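Local coordinates for putative peptidase (Bacteroides fragilis, PDB 5DYN), which is a clostripain-family (C11) cysteine protease, probably the bacterial enzyme that activates B. fragilis toxin by proteolytic cleavage, represented here by one piece of the longer chain, at residues N224-Q228 / T241-K245; K137-L142 / I215-S219; P23-F29 / D46-I52; V109-K115 / V184-S190; R93-G97 / S190-N194. All blocks are in the same frame, centred on the assembly; numbering follows the deposited sequence.

Overall arrangement
The five contacts fall into two groups. Contacts 3, 4 and 5 reach one mixed five-stranded sheet: 23-29 / 46-52 joins the parallel strands at one side, 109-115 / 184-190 continues it antiparallel, and in contact 5 residues 93-97 pack on the later part, 190-194, of strand 185-196. Contacts 3 and 4 have centres about 14 Å apart and meet where Leu-51 O faces Ala-114 N; contacts 4 and 5, centres about 16 Å apart, share Ser-190. Contacts 1 and 2 form a separate cluster of loops and a helix, about 11 Å between centres, joined through Trp-243 and Asn-224. Contact 1 holds Tyr-227, which binds a sodium ion, and its centre lies about 28 Å from that of contact 4.

Contact 1. Residues N224-Q228 / T241-K245; sequences NTSYQ and TGWYK. Unlike the reference sequence in segment 224-228: Thr-225 (reference Ala). With NA (sodium ion), chain G.
Tyr-244 reaches from the C-terminal tail of the clostripain-family chain to helix 221-227, where its OH donates a 2.9 Å hydrogen bond to Asn-224 O. The C=O...O angle of 114° shows that the hydroxyl comes in from beside the carbonyl, tilted from its plane. This inner part is buried and hydrogen-bonded. The same OH lies 3.7 Å from Asn-224 CB and sits at the edge of the Tyr-227 ring, the two tyrosine side chains crossing at about a right angle. Next to it, Asn-224 ND2 approaches Trp-243 CZ3 at 3.7 Å, with amide and indole planes 74° apart; the polar ends of this asparagine are held by Tyr-214 and by Arg-217 O. On the more exposed side the contact is van der Waals alone. Gln-228, partly exposed, meets one side of the Tyr-244 ring obliquely with its extended chain, at CD1 and CE1, its CG 3.6 Å from Tyr-244 CE1, while its NE2 bonds to Tyr-233 OH. Tyr-227 CG stands anti to the backbone N (chi1 -167°), and the phenol runs away from the helix to a sodium ion that Thr-213, Trp-232 and Trp-238 also surround. The ion lies in the plane of the ring, at its edge, 2.8 Å from Tyr-227 OH.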
# COMPACT_ATOMS: atom_id res chain seq x y z
N ASN B 224 -6.83 -19.62 -6.43
CA ASN B 224 -5.98 -19.79 -7.61
C ASN B 224 -6.70 -19.31 -8.86
O ASN B 224 -6.10 -18.74 -9.77
CB ASN B 224 -5.57 -21.26 -7.77
CG ASN B 224 -4.86 -21.81 -6.55
OD1 ASN B 224 -4.24 -21.07 -5.78
ND2 ASN B 224 -4.95 -23.12 -6.35
N THR B 225 -8.01 -19.56 -8.89
CA THR B 225 -8.86 -19.11 -9.98
C THR B 225 -8.98 -17.59 -9.97
O THR B 225 -8.86 -16.94 -11.01
CB THR B 225 -10.27 -19.73 -9.88
OG1 THR B 225 -10.18 -21.15 -10.04
CG2 THR B 225 -11.18 -19.18 -10.96
N SER B 226 -9.19 -17.02 -8.78
CA SER B 226 -9.30 -15.57 -8.62
C SER B 226 -8.03 -14.85 -9.08
O SER B 226 -8.09 -13.75 -9.60
CB SER B 226 -9.59 -15.21 -7.17
OG SER B 226 -10.80 -15.79 -6.73
N TYR B 227 -6.88 -15.49 -8.87
CA TYR B 227 -5.60 -14.90 -9.22
C TYR B 227 -5.46 -14.74 -10.73
O TYR B 227 -4.69 -13.91 -11.21
CB TYR B 227 -4.45 -15.75 -8.67
CG TYR B 227 -3.10 -15.07 -8.71
CD1 TYR B 227 -2.88 -13.88 -8.05
CD2 TYR B 227 -2.04 -15.64 -9.40
CE1 TYR B 227 -1.65 -13.25 -8.08
CE2 TYR B 227 -0.80 -15.03 -9.44
CZ TYR B 227 -0.61 -13.83 -8.77
OH TYR B 227 0.62 -13.21 -8.79
N GLN B 228 -6.22 -15.53 -11.49
CA GLN B 228 -6.20 -15.43 -12.94
C GLN B 228 -6.89 -14.15 -13.43
O GLN B 228 -6.88 -13.85 -14.62
CB GLN B 228 -6.88 -16.65 -13.57
CG GLN B 228 -6.29 -17.97 -13.13
CD GLN B 228 -6.89 -19.15 -13.87
OE1 GLN B 228 -7.74 -19.86 -13.33
NE2 GLN B 228 -6.46 -19.36 -15.11
N THR B 241 2.67 -21.65 -16.75
CA THR B 241 3.22 -22.63 -15.81
C THR B 241 2.34 -23.87 -15.79
O THR B 241 1.22 -23.86 -16.30
CB THR B 241 3.34 -22.07 -14.38
OG1 THR B 241 2.04 -21.73 -13.88
CG2 THR B 241 4.23 -20.84 -14.34
N GLY B 242 2.85 -24.94 -15.18
CA GLY B 242 2.09 -26.17 -15.06
C GLY B 242 0.86 -26.03 -14.17
O GLY B 242 -0.04 -26.86 -14.21
N TRP B 243 0.83 -24.97 -13.38
CA TRP B 243 -0.29 -24.69 -12.49
C TRP B 243 -1.53 -24.24 -13.25
O TRP B 243 -2.65 -24.44 -12.78
CB TRP B 243 0.09 -23.64 -11.45
CG TRP B 243 0.56 -24.21 -10.16
CD1 TRP B 243 1.85 -24.47 -9.80
CD2 TRP B 243 -0.25 -24.60 -9.04
NE1 TRP B 243 1.89 -25.00 -8.53
CE2 TRP B 243 0.62 -25.09 -8.05
CE3 TRP B 243 -1.63 -24.59 -8.80
CZ2 TRP B 243 0.15 -25.56 -6.82
CZ3 TRP B 243 -2.08 -25.06 -7.58
CH2 TRP B 243 -1.20 -25.54 -6.61
N TYR B 244 -1.33 -23.63 -14.42
CA TYR B 244 -2.44 -23.01 -15.13
C TYR B 244 -2.57 -23.42 -16.60
O TYR B 244 -3.66 -23.32 -17.18
CB TYR B 244 -2.32 -21.49 -15.05
CG TYR B 244 -2.56 -20.93 -13.66
CD1 TYR B 244 -3.83 -20.94 -13.10
CD2 TYR B 244 -1.52 -20.38 -12.92
CE1 TYR B 244 -4.06 -20.43 -11.84
CE2 TYR B 244 -1.74 -19.86 -11.66
CZ TYR B 244 -3.02 -19.89 -11.12
OH TYR B 244 -3.25 -19.38 -9.87
N LYS B 245 -1.48 -23.88 -17.21
CA LYS B 245 -1.49 -24.22 -18.63
C LYS B 245 -2.31 -25.48 -18.90
O LYS B 245 -3.00 -25.57 -19.92
CB LYS B 245 -0.07 -24.40 -19.16
CG LYS B 245 0.36 -25.85 -19.30
CD LYS B 245 1.79 -25.95 -19.82
CE LYS B 245 2.44 -27.26 -19.37
NZ LYS B 245 2.65 -28.18 -20.52
NA NA G . 3.35 -13.45 -9.05

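Contact 2. Residues K137-L142 / I215-S219; sequences KQNFDL and IPRMS
The Phe-140 ring meets Ile-215 obliquely, Ile-215 CG2 3.6 Å from Phe-140 CD1, while Pro-216 O lies at the ring edge, near its plane. Trp-243 and Phe-163 add further aromatic neighbours, the first with its ring nearly parallel to Phe-140 and the second edge-to-face. The other flat group, the Arg-217 guanidinium, is turned back on its own segment: NE and NH2 grip Ile-215 O side-on, with the oxygen 1° out of the guanidinium plane and NH2 at 2.6 Å from it. NH1 and Gln-155 O form another hydrogen bond, and together these bonds fix the rotation of the group. Between the loops 137-142 and 215-219 the hydrophobic seam continues at Leu-142, whose methyls meet Ile-215 CD1 tip to tip, CD2 at 3.7 Å. A single hydrogen bond crosses at the outer end, Met-218 N to Asn-139 OD1 at 3.0 Å, fairly straight at 164°. Asn-139 CG lies beside its own backbone N (chi1 -80°), which turns the amide to this N-H. Met-218, bent at chi2, carries CE over to Gln-138 CA, 3.7 Å away, and to Lys-137 O, with CG of the same lysine beside it. The chemistry is thus divided: aliphatic and aromatic carbon, with Ile-215 buried, joins the loops on the inside, near strand 158-159 and helix 160-167, and one amide-to-backbone hydrogen bond joins them at the exposed end.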
# COMPACT_ATOMS: atom_id res chain seq x y z
N LYS B 137 2.20 -29.04 -11.67
CA LYS B 137 1.25 -28.48 -10.71
C LYS B 137 1.38 -29.16 -9.36
O LYS B 137 0.92 -30.29 -9.17
CB LYS B 137 -0.18 -28.60 -11.23
CG LYS B 137 -1.24 -28.07 -10.27
CD LYS B 137 -2.62 -28.07 -10.92
CE LYS B 137 -3.70 -27.64 -9.95
NZ LYS B 137 -5.06 -27.75 -10.55
N GLN B 138 1.99 -28.47 -8.41
CA GLN B 138 2.34 -29.06 -7.12
C GLN B 138 2.69 -27.98 -6.10
O GLN B 138 3.30 -26.96 -6.44
CB GLN B 138 3.52 -30.03 -7.30
CG GLN B 138 4.16 -30.50 -6.01
CD GLN B 138 5.30 -31.47 -6.26
OE1 GLN B 138 5.14 -32.68 -6.14
NE2 GLN B 138 6.47 -30.94 -6.60
N ASN B 139 2.30 -28.19 -4.84
CA ASN B 139 2.69 -27.30 -3.76
C ASN B 139 4.20 -27.11 -3.71
O ASN B 139 4.97 -28.05 -3.89
CB ASN B 139 2.19 -27.82 -2.41
CG ASN B 139 0.73 -27.50 -2.17
OD1 ASN B 139 0.18 -26.57 -2.76
ND2 ASN B 139 0.09 -28.27 -1.29
N PHE B 140 4.62 -25.87 -3.47
CA PHE B 140 6.04 -25.53 -3.48
C PHE B 140 6.70 -25.82 -2.13
O PHE B 140 6.03 -25.87 -1.10
CB PHE B 140 6.22 -24.06 -3.85
CG PHE B 140 5.77 -23.72 -5.25
CD1 PHE B 140 4.43 -23.49 -5.52
CD2 PHE B 140 6.68 -23.62 -6.28
CE1 PHE B 140 4.01 -23.18 -6.81
CE2 PHE B 140 6.27 -23.30 -7.57
CZ PHE B 140 4.93 -23.08 -7.83
N ASP B 141 8.01 -26.02 -2.15
CA ASP B 141 8.80 -26.10 -0.93
C ASP B 141 9.23 -24.69 -0.54
O ASP B 141 10.25 -24.19 -1.00
CB ASP B 141 10.01 -27.02 -1.12
CG ASP B 141 10.85 -27.16 0.14
OD1 ASP B 141 10.32 -26.92 1.25
OD2 ASP B 141 12.03 -27.54 0.02
N LEU B 142 8.43 -24.04 0.31
CA LEU B 142 8.59 -22.61 0.56
C LEU B 142 9.35 -22.28 1.84
O LEU B 142 9.28 -21.14 2.32
CB LEU B 142 7.22 -21.94 0.60
CG LEU B 142 6.46 -21.93 -0.72
CD1 LEU B 142 5.09 -21.29 -0.55
CD2 LEU B 142 7.27 -21.20 -1.78
N ILE B 215 1.28 -17.11 -4.24
CA ILE B 215 1.74 -18.42 -4.67
C ILE B 215 0.57 -19.39 -4.61
O ILE B 215 -0.09 -19.51 -3.58
CB ILE B 215 2.90 -18.95 -3.79
CG1 ILE B 215 4.08 -17.97 -3.79
CG2 ILE B 215 3.35 -20.31 -4.28
CD1 ILE B 215 5.22 -18.39 -2.90
N PRO B 216 0.29 -20.07 -5.74
CA PRO B 216 -0.78 -21.06 -5.82
C PRO B 216 -0.61 -22.19 -4.80
O PRO B 216 0.52 -22.52 -4.42
CB PRO B 216 -0.67 -21.59 -7.25
CG PRO B 216 -0.05 -20.47 -8.01
CD PRO B 216 0.92 -19.84 -7.05
N ARG B 217 -1.72 -22.77 -4.38
CA ARG B 217 -1.72 -23.81 -3.36
C ARG B 217 -2.90 -24.74 -3.59
O ARG B 217 -3.98 -24.29 -3.99
CB ARG B 217 -1.79 -23.19 -1.96
CG ARG B 217 -3.07 -22.41 -1.74
CD ARG B 217 -2.86 -21.21 -0.85
NE ARG B 217 -1.82 -20.33 -1.37
CZ ARG B 217 -1.28 -19.35 -0.66
NH1 ARG B 217 -1.69 -19.13 0.58
NH2 ARG B 217 -0.34 -18.58 -1.19
N MET B 218 -2.69 -26.03 -3.36
CA MET B 218 -3.73 -27.04 -3.58
C MET B 218 -4.98 -26.77 -2.74
O MET B 218 -6.09 -27.08 -3.16
CB MET B 218 -3.18 -28.43 -3.27
CG MET B 218 -2.14 -28.94 -4.25
SD MET B 218 -2.79 -29.14 -5.91
CE MET B 218 -1.33 -29.71 -6.78
N SER B 219 -4.78 -26.18 -1.57
CA SER B 219 -5.87 -25.99 -0.62
C SER B 219 -6.88 -24.94 -1.07
O SER B 219 -8.04 -24.96 -0.65
CB SER B 219 -5.32 -25.60 0.75
OG SER B 219 -4.55 -24.41 0.67

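Contact 3. Residues P23-F29 / D46-I52; sequences PDLDFLF and DCGSYLI
Phe-29 and Ile-52 cross at about a right angle, the ring turned edge-on so that Phe-29 CD1 lies 3.3 Å from Ile-52 O and 3.8 Å from Ile-52 CG2. On the same sheet face Ile-52 CD1 packs against Phe-27 CB at 3.7 Å. Tyr-50 also points there, its ring plane perpendicular to the Asp-26 carboxylate, whose OD2 forms a salt bridge with Arg-16 of the neighbouring subunit. On the other face Leu-28 leans back over Gly-48, CD1 3.6 Å from the glycine CA; chi1 of -81° keeps CG beside the backbone N. The parallel ladder beneath is firm at Leu-28, whose N bonds to Tyr-50 O at 2.7 Å and whose O accepts from Ile-52 N at 3.0 Å; the bonds from Ser-49 N and Tyr-50 N are weak. The pair belongs to a beta-alpha-beta unit with helix 38-43 as its crossover. Helices 65-72 and 78-92 cover the Phe-27 and Phe-29 face, strand 110-115 lies beyond 50-53, and a neighbouring-subunit strand extends the sheet alongside Leu-28 and Phe-29.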
# COMPACT_ATOMS: atom_id res chain seq x y z
N PRO B 23 -5.02 13.04 -11.42
CA PRO B 23 -3.82 13.41 -12.18
C PRO B 23 -2.72 12.40 -11.88
O PRO B 23 -2.85 11.63 -10.93
CB PRO B 23 -3.48 14.79 -11.64
CG PRO B 23 -4.04 14.80 -10.26
CD PRO B 23 -5.30 13.97 -10.32
N ASP B 24 -1.65 12.39 -12.68
CA ASP B 24 -0.56 11.47 -12.40
C ASP B 24 0.06 11.82 -11.06
O ASP B 24 0.42 12.97 -10.81
CB ASP B 24 0.49 11.49 -13.50
CG ASP B 24 1.60 10.49 -13.25
OD1 ASP B 24 1.34 9.28 -13.35
OD2 ASP B 24 2.74 10.92 -12.96
N LEU B 25 0.17 10.82 -10.19
CA LEU B 25 0.61 11.03 -8.82
C LEU B 25 2.11 10.80 -8.66
O LEU B 25 2.68 9.93 -9.31
CB LEU B 25 -0.17 10.12 -7.88
CG LEU B 25 -1.69 10.24 -7.99
CD1 LEU B 25 -2.38 9.16 -7.16
CD2 LEU B 25 -2.15 11.62 -7.56
N ASP B 26 2.74 11.59 -7.81
CA ASP B 26 4.14 11.36 -7.48
C ASP B 26 4.26 10.06 -6.69
O ASP B 26 5.17 9.26 -6.92
CB ASP B 26 4.72 12.53 -6.67
CG ASP B 26 6.11 12.22 -6.12
OD1 ASP B 26 6.88 11.51 -6.78
OD2 ASP B 26 6.42 12.70 -5.01
N PHE B 27 3.33 9.86 -5.76
CA PHE B 27 3.35 8.68 -4.92
C PHE B 27 1.93 8.18 -4.62
O PHE B 27 0.99 8.97 -4.55
CB PHE B 27 4.08 8.97 -3.60
CG PHE B 27 3.53 10.14 -2.84
CD1 PHE B 27 2.44 9.99 -1.99
CD2 PHE B 27 4.12 11.39 -2.95
CE1 PHE B 27 1.94 11.07 -1.28
CE2 PHE B 27 3.62 12.48 -2.25
CZ PHE B 27 2.53 12.32 -1.41
N LEU B 28 1.80 6.87 -4.47
CA LEU B 28 0.57 6.28 -3.95
C LEU B 28 0.87 5.64 -2.60
O LEU B 28 1.34 4.51 -2.52
CB LEU B 28 -0.00 5.24 -4.92
CG LEU B 28 -0.82 5.76 -6.10
CD1 LEU B 28 0.07 6.37 -7.17
CD2 LEU B 28 -1.68 4.65 -6.70
N PHE B 29 0.62 6.39 -1.53
CA PHE B 29 0.92 5.92 -0.19
C PHE B 29 -0.27 5.16 0.40
O PHE B 29 -1.31 5.75 0.70
CB PHE B 29 1.30 7.10 0.72
CG PHE B 29 1.58 6.72 2.15
CD1 PHE B 29 2.11 5.47 2.46
CD2 PHE B 29 1.31 7.60 3.18
CE1 PHE B 29 2.35 5.12 3.77
CE2 PHE B 29 1.56 7.26 4.49
CZ PHE B 29 2.08 6.01 4.79
N ASP B 46 0.21 2.73 -13.78
CA ASP B 46 -0.11 3.86 -14.64
C ASP B 46 -0.75 5.02 -13.87
O ASP B 46 -1.12 6.03 -14.46
CB ASP B 46 -1.04 3.42 -15.77
CG ASP B 46 -2.32 2.78 -15.25
OD1 ASP B 46 -2.26 2.03 -14.26
OD2 ASP B 46 -3.39 3.03 -15.84
N CYS B 47 -0.87 4.86 -12.56
CA CYS B 47 -1.52 5.87 -11.73
C CYS B 47 -0.53 6.80 -11.05
O CYS B 47 -0.89 7.89 -10.62
CB CYS B 47 -2.39 5.20 -10.67
SG CYS B 47 -3.80 4.32 -11.35
N GLY B 48 0.71 6.35 -10.94
CA GLY B 48 1.71 7.14 -10.26
C GLY B 48 3.11 6.64 -10.48
O GLY B 48 3.34 5.74 -11.29
N SER B 49 4.06 7.22 -9.75
CA SER B 49 5.46 6.87 -9.90
C SER B 49 5.92 5.87 -8.85
O SER B 49 6.64 4.92 -9.16
CB SER B 49 6.32 8.13 -9.84
OG SER B 49 5.82 9.11 -10.74
N TYR B 50 5.50 6.07 -7.60
CA TYR B 50 5.96 5.22 -6.51
C TYR B 50 4.83 4.66 -5.65
O TYR B 50 3.88 5.37 -5.31
CB TYR B 50 6.95 5.98 -5.63
CG TYR B 50 8.18 6.43 -6.39
CD1 TYR B 50 9.22 5.54 -6.64
CD2 TYR B 50 8.30 7.73 -6.87
CE1 TYR B 50 10.34 5.93 -7.34
CE2 TYR B 50 9.42 8.13 -7.57
CZ TYR B 50 10.44 7.23 -7.80
OH TYR B 50 11.56 7.62 -8.50
N LEU B 51 4.95 3.38 -5.29
CA LEU B 51 4.01 2.72 -4.40
C LEU B 51 4.63 2.58 -3.01
O LEU B 51 5.70 2.00 -2.86
CB LEU B 51 3.61 1.35 -4.94
CG LEU B 51 2.69 0.52 -4.04
CD1 LEU B 51 1.31 1.15 -3.96
CD2 LEU B 51 2.60 -0.92 -4.52
N ILE B 52 3.95 3.11 -2.00
CA ILE B 52 4.47 3.09 -0.64
C ILE B 52 3.52 2.37 0.32
O ILE B 52 2.40 2.82 0.55
CB ILE B 52 4.71 4.51 -0.11
CG1 ILE B 52 5.40 5.37 -1.17
CG2 ILE B 52 5.51 4.48 1.18
CD1 ILE B 52 5.40 6.85 -0.85
O HOH W 1 -1.39 8.72 -13.94
O HOH W 2 3.27 7.77 -13.69

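Contact 4. Residues V109-K115 / V184-S190; sequences VSVGVAK and VMVYWKS
A classic beta bulge interrupts the antiparallel pairing of strands 110-115 and 185-196, where Val-186 and Tyr-187 both face Val-113. Val-113 O accepts a 2.9 Å hydrogen bond from Val-186 N and a weak one from Tyr-187 N, while Val-113 N donates to Tyr-187 O. Lys-115 N to Val-184 O at 2.7 Å resumes the ladder past the bulge. Away from the bulge, side chains alternate between the two faces. On one face Val-113 spreads its branches, CG1 to Val-186 CG2 and CG2 to Tyr-187 CB, both at 3.7 Å, beneath helix 78-92. On the other, Trp-188 turns back across the neighbouring strand, CH2 3.4 Å from Ser-110 CB and CE3 3.3 Å from Val-111 O, with Gly-112 N at the indole edge. Met-185, bent at chi2 and chi3, folds its thioether against Ala-114, SD 3.8 Å from CB. Ser-110 OG bonds to Ser-54 OG. Strand 50-53 flanks 110-115, within this chain the middle strand of a mixed sheet packed with helices, the alpha/beta architecture of clan CD peptidases.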
# COMPACT_ATOMS: atom_id res chain seq x y z
N VAL B 109 8.10 -2.01 12.51
CA VAL B 109 7.40 -1.83 11.25
C VAL B 109 8.30 -2.21 10.07
O VAL B 109 9.51 -2.39 10.23
CB VAL B 109 6.92 -0.37 11.08
CG1 VAL B 109 8.06 0.52 10.59
CG2 VAL B 109 5.73 -0.28 10.13
N SER B 110 7.71 -2.34 8.89
CA SER B 110 8.46 -2.53 7.65
C SER B 110 7.81 -1.73 6.53
O SER B 110 6.61 -1.83 6.30
CB SER B 110 8.55 -4.01 7.28
OG SER B 110 7.28 -4.52 6.92
N VAL B 111 8.61 -0.93 5.83
CA VAL B 111 8.10 -0.08 4.75
C VAL B 111 8.93 -0.25 3.48
O VAL B 111 10.17 -0.27 3.54
CB VAL B 111 8.10 1.42 5.16
CG1 VAL B 111 7.53 2.28 4.04
CG2 VAL B 111 7.31 1.62 6.44
N GLY B 112 8.26 -0.36 2.35
CA GLY B 112 8.94 -0.44 1.07
C GLY B 112 8.42 0.58 0.07
O GLY B 112 7.26 0.98 0.14
N VAL B 113 9.28 1.00 -0.85
CA VAL B 113 8.84 1.86 -1.94
C VAL B 113 9.20 1.23 -3.28
O VAL B 113 10.35 0.86 -3.52
CB VAL B 113 9.48 3.26 -1.86
CG1 VAL B 113 8.93 4.15 -2.96
CG2 VAL B 113 9.20 3.89 -0.51
N ALA B 114 8.20 1.12 -4.16
CA ALA B 114 8.40 0.48 -5.45
C ALA B 114 8.29 1.50 -6.58
O ALA B 114 7.38 2.32 -6.62
CB ALA B 114 7.38 -0.63 -5.64
N LYS B 115 9.24 1.43 -7.52
CA LYS B 115 9.21 2.28 -8.71
C LYS B 115 8.26 1.68 -9.74
O LYS B 115 8.55 0.64 -10.33
CB LYS B 115 10.62 2.44 -9.29
CG LYS B 115 10.73 3.51 -10.37
CD LYS B 115 12.19 3.79 -10.72
CE LYS B 115 12.30 4.97 -11.67
NZ LYS B 115 13.72 5.39 -11.89
N VAL B 184 13.26 -1.98 -9.05
CA VAL B 184 11.89 -1.78 -8.59
C VAL B 184 11.84 -1.25 -7.16
O VAL B 184 11.29 -0.18 -6.90
CB VAL B 184 11.07 -3.07 -8.68
CG1 VAL B 184 9.66 -2.85 -8.15
CG2 VAL B 184 11.03 -3.58 -10.11
N MET B 185 12.40 -2.01 -6.22
CA MET B 185 12.40 -1.60 -4.82
C MET B 185 13.51 -0.59 -4.56
O MET B 185 14.69 -0.95 -4.48
CB MET B 185 12.54 -2.81 -3.90
CG MET B 185 11.43 -3.82 -4.07
SD MET B 185 9.79 -3.05 -4.03
CE MET B 185 9.72 -2.49 -2.33
N VAL B 186 13.13 0.68 -4.42
CA VAL B 186 14.08 1.74 -4.17
C VAL B 186 14.26 1.99 -2.68
O VAL B 186 15.20 2.67 -2.26
CB VAL B 186 13.65 3.04 -4.87
CG1 VAL B 186 13.64 2.86 -6.38
CG2 VAL B 186 12.28 3.48 -4.37
N TYR B 187 13.35 1.44 -1.88
CA TYR B 187 13.45 1.55 -0.43
C TYR B 187 12.87 0.31 0.23
O TYR B 187 11.80 -0.17 -0.15
CB TYR B 187 12.72 2.80 0.08
CG TYR B 187 12.84 3.02 1.58
CD1 TYR B 187 11.99 2.38 2.47
CD2 TYR B 187 13.79 3.89 2.10
CE1 TYR B 187 12.09 2.58 3.84
CE2 TYR B 187 13.90 4.10 3.46
CZ TYR B 187 13.05 3.44 4.33
OH TYR B 187 13.15 3.64 5.68
N TRP B 188 13.57 -0.21 1.23
CA TRP B 188 13.08 -1.32 2.03
C TRP B 188 13.81 -1.38 3.35
O TRP B 188 14.99 -1.74 3.42
CB TRP B 188 13.22 -2.65 1.27
CG TRP B 188 12.91 -3.86 2.10
CD1 TRP B 188 13.74 -4.93 2.33
CD2 TRP B 188 11.70 -4.14 2.81
NE1 TRP B 188 13.11 -5.85 3.13
CE2 TRP B 188 11.86 -5.39 3.44
CE3 TRP B 188 10.49 -3.46 2.97
CZ2 TRP B 188 10.86 -5.97 4.22
CZ3 TRP B 188 9.49 -4.03 3.74
CH2 TRP B 188 9.69 -5.28 4.35
N LYS B 189 13.11 -1.01 4.42
CA LYS B 189 13.66 -1.05 5.76
C LYS B 189 12.69 -1.73 6.70
O LYS B 189 11.47 -1.56 6.59
CB LYS B 189 13.99 0.36 6.26
CG LYS B 189 15.14 1.03 5.52
CD LYS B 189 16.47 0.46 5.96
CE LYS B 189 16.75 0.80 7.42
NZ LYS B 189 18.11 0.36 7.84
N SER B 190 13.23 -2.51 7.63
CA SER B 190 12.40 -3.21 8.60
C SER B 190 13.13 -3.42 9.91
O SER B 190 14.34 -3.66 9.93
CB SER B 190 11.95 -4.57 8.05
OG SER B 190 11.17 -5.26 9.01

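Contact 5. Residues R93-G97 / S190-N194; sequences RYDDG and STPRN. Unlike the reference sequence in segment 93-97: Asp-95 (reference Asn).
The backbones of 93-97 and 190-194 do not pair; they stay 6.6 Å apart at Asp-96 and Arg-193, CA to CA, and side chains bridge the interval. The Tyr-94 ring is sandwiched. Thr-191 CB lies over one face in a CH-pi contact, 3.8 Å from the ring centroid and 21° off the normal, while Asp-96 N sits above the centre of the opposite face, 3.5 Å from the plane. Pro-192 comes obliquely at the CE2 side, its CD 3.8 Å from Tyr-94 CE2. With CG anti to the backbone N (chi1 178°), the phenol extends straight to the other segment, where its OH takes a weak hydrogen bond from Arg-193 N. These residues lie where the loop after helix 78-92 meets strand 185-196 of the mixed sheet, and strand 200-203 flanks the site through Met-201. A surface salt bridge closes the outer side: Arg-193 NE donates to Asp-96 OD1 at 2.6 Å, with the oxygen in the guanidinium plane and its syn lone pair in use. NH2 adds a weak bond to the same OD1, so one carboxylate oxygen is held by two nitrogens, although carboxylate and guanidinium planes stand 50° apart. The bend at chi3 swings the guanidinium round to this oxygen. Thr-191 OG1 accepts from Val-109 N, tying the segment to the residue just before strand 110-115.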
# COMPACT_ATOMS: atom_id res chain seq x y z
N ARG B 93 11.25 3.57 18.60
CA ARG B 93 10.48 3.09 19.73
C ARG B 93 10.41 1.56 19.76
O ARG B 93 9.68 0.97 20.56
CB ARG B 93 9.07 3.69 19.69
CG ARG B 93 9.07 5.20 19.82
CD ARG B 93 7.76 5.82 19.37
NE ARG B 93 7.76 7.27 19.61
CZ ARG B 93 8.37 8.15 18.83
NH1 ARG B 93 9.04 7.75 17.76
NH2 ARG B 93 8.32 9.45 19.12
N TYR B 94 11.18 0.93 18.88
CA TYR B 94 11.20 -0.53 18.78
C TYR B 94 11.84 -1.17 20.00
O TYR B 94 12.97 -0.86 20.36
CB TYR B 94 11.94 -0.96 17.51
CG TYR B 94 12.06 -2.46 17.35
CD1 TYR B 94 10.98 -3.21 16.90
CD2 TYR B 94 13.25 -3.12 17.63
CE1 TYR B 94 11.08 -4.59 16.75
CE2 TYR B 94 13.36 -4.49 17.48
CZ TYR B 94 12.27 -5.22 17.04
OH TYR B 94 12.38 -6.58 16.89
N ASP B 95 11.10 -2.08 20.63
CA ASP B 95 11.62 -2.82 21.78
C ASP B 95 11.18 -4.28 21.69
O ASP B 95 10.83 -4.90 22.70
CB ASP B 95 11.14 -2.18 23.09
CG ASP B 95 11.98 -2.62 24.29
OD1 ASP B 95 13.15 -2.99 24.09
OD2 ASP B 95 11.45 -2.58 25.42
N ASP B 96 11.21 -4.81 20.47
CA ASP B 96 10.81 -6.18 20.18
C ASP B 96 9.42 -6.52 20.74
O ASP B 96 9.19 -7.61 21.25
CB ASP B 96 11.85 -7.17 20.72
CG ASP B 96 11.72 -8.56 20.12
OD1 ASP B 96 11.30 -8.66 18.95
OD2 ASP B 96 12.04 -9.54 20.81
N GLY B 97 8.51 -5.55 20.64
CA GLY B 97 7.12 -5.78 21.01
C GLY B 97 6.83 -5.83 22.50
O GLY B 97 5.72 -6.17 22.90
N SER B 190 13.23 -2.51 7.63
CA SER B 190 12.40 -3.21 8.60
C SER B 190 13.13 -3.42 9.91
O SER B 190 14.34 -3.66 9.93
CB SER B 190 11.95 -4.57 8.05
OG SER B 190 11.17 -5.26 9.01
N THR B 191 12.39 -3.32 11.00
CA THR B 191 12.90 -3.74 12.29
C THR B 191 13.14 -5.25 12.23
O THR B 191 12.57 -5.93 11.37
CB THR B 191 11.91 -3.39 13.42
OG1 THR B 191 10.61 -3.91 13.11
CG2 THR B 191 11.82 -1.89 13.59
N PRO B 192 14.02 -5.78 13.10
CA PRO B 192 14.28 -7.22 13.12
C PRO B 192 12.99 -8.05 13.13
O PRO B 192 12.92 -9.11 12.50
CB PRO B 192 15.07 -7.42 14.41
CG PRO B 192 15.79 -6.13 14.59
CD PRO B 192 14.87 -5.06 14.07
N ARG B 193 11.98 -7.56 13.84
CA ARG B 193 10.68 -8.22 13.86
C ARG B 193 9.55 -7.20 13.69
O ARG B 193 9.74 -6.01 13.91
CB ARG B 193 10.50 -9.02 15.15
CG ARG B 193 11.53 -10.13 15.34
CD ARG B 193 11.01 -11.26 16.21
NE ARG B 193 10.66 -10.81 17.55
CZ ARG B 193 9.96 -11.53 18.42
NH1 ARG B 193 9.53 -12.74 18.09
NH2 ARG B 193 9.69 -11.04 19.62
N ASN B 194 8.39 -7.69 13.26
CA ASN B 194 7.18 -6.89 13.17
C ASN B 194 6.09 -7.49 14.05
O ASN B 194 6.22 -8.61 14.54
CB ASN B 194 6.67 -6.80 11.72
CG ASN B 194 7.51 -5.87 10.86
OD1 ASN B 194 8.63 -5.49 11.22
ND2 ASN B 194 6.98 -5.52 9.69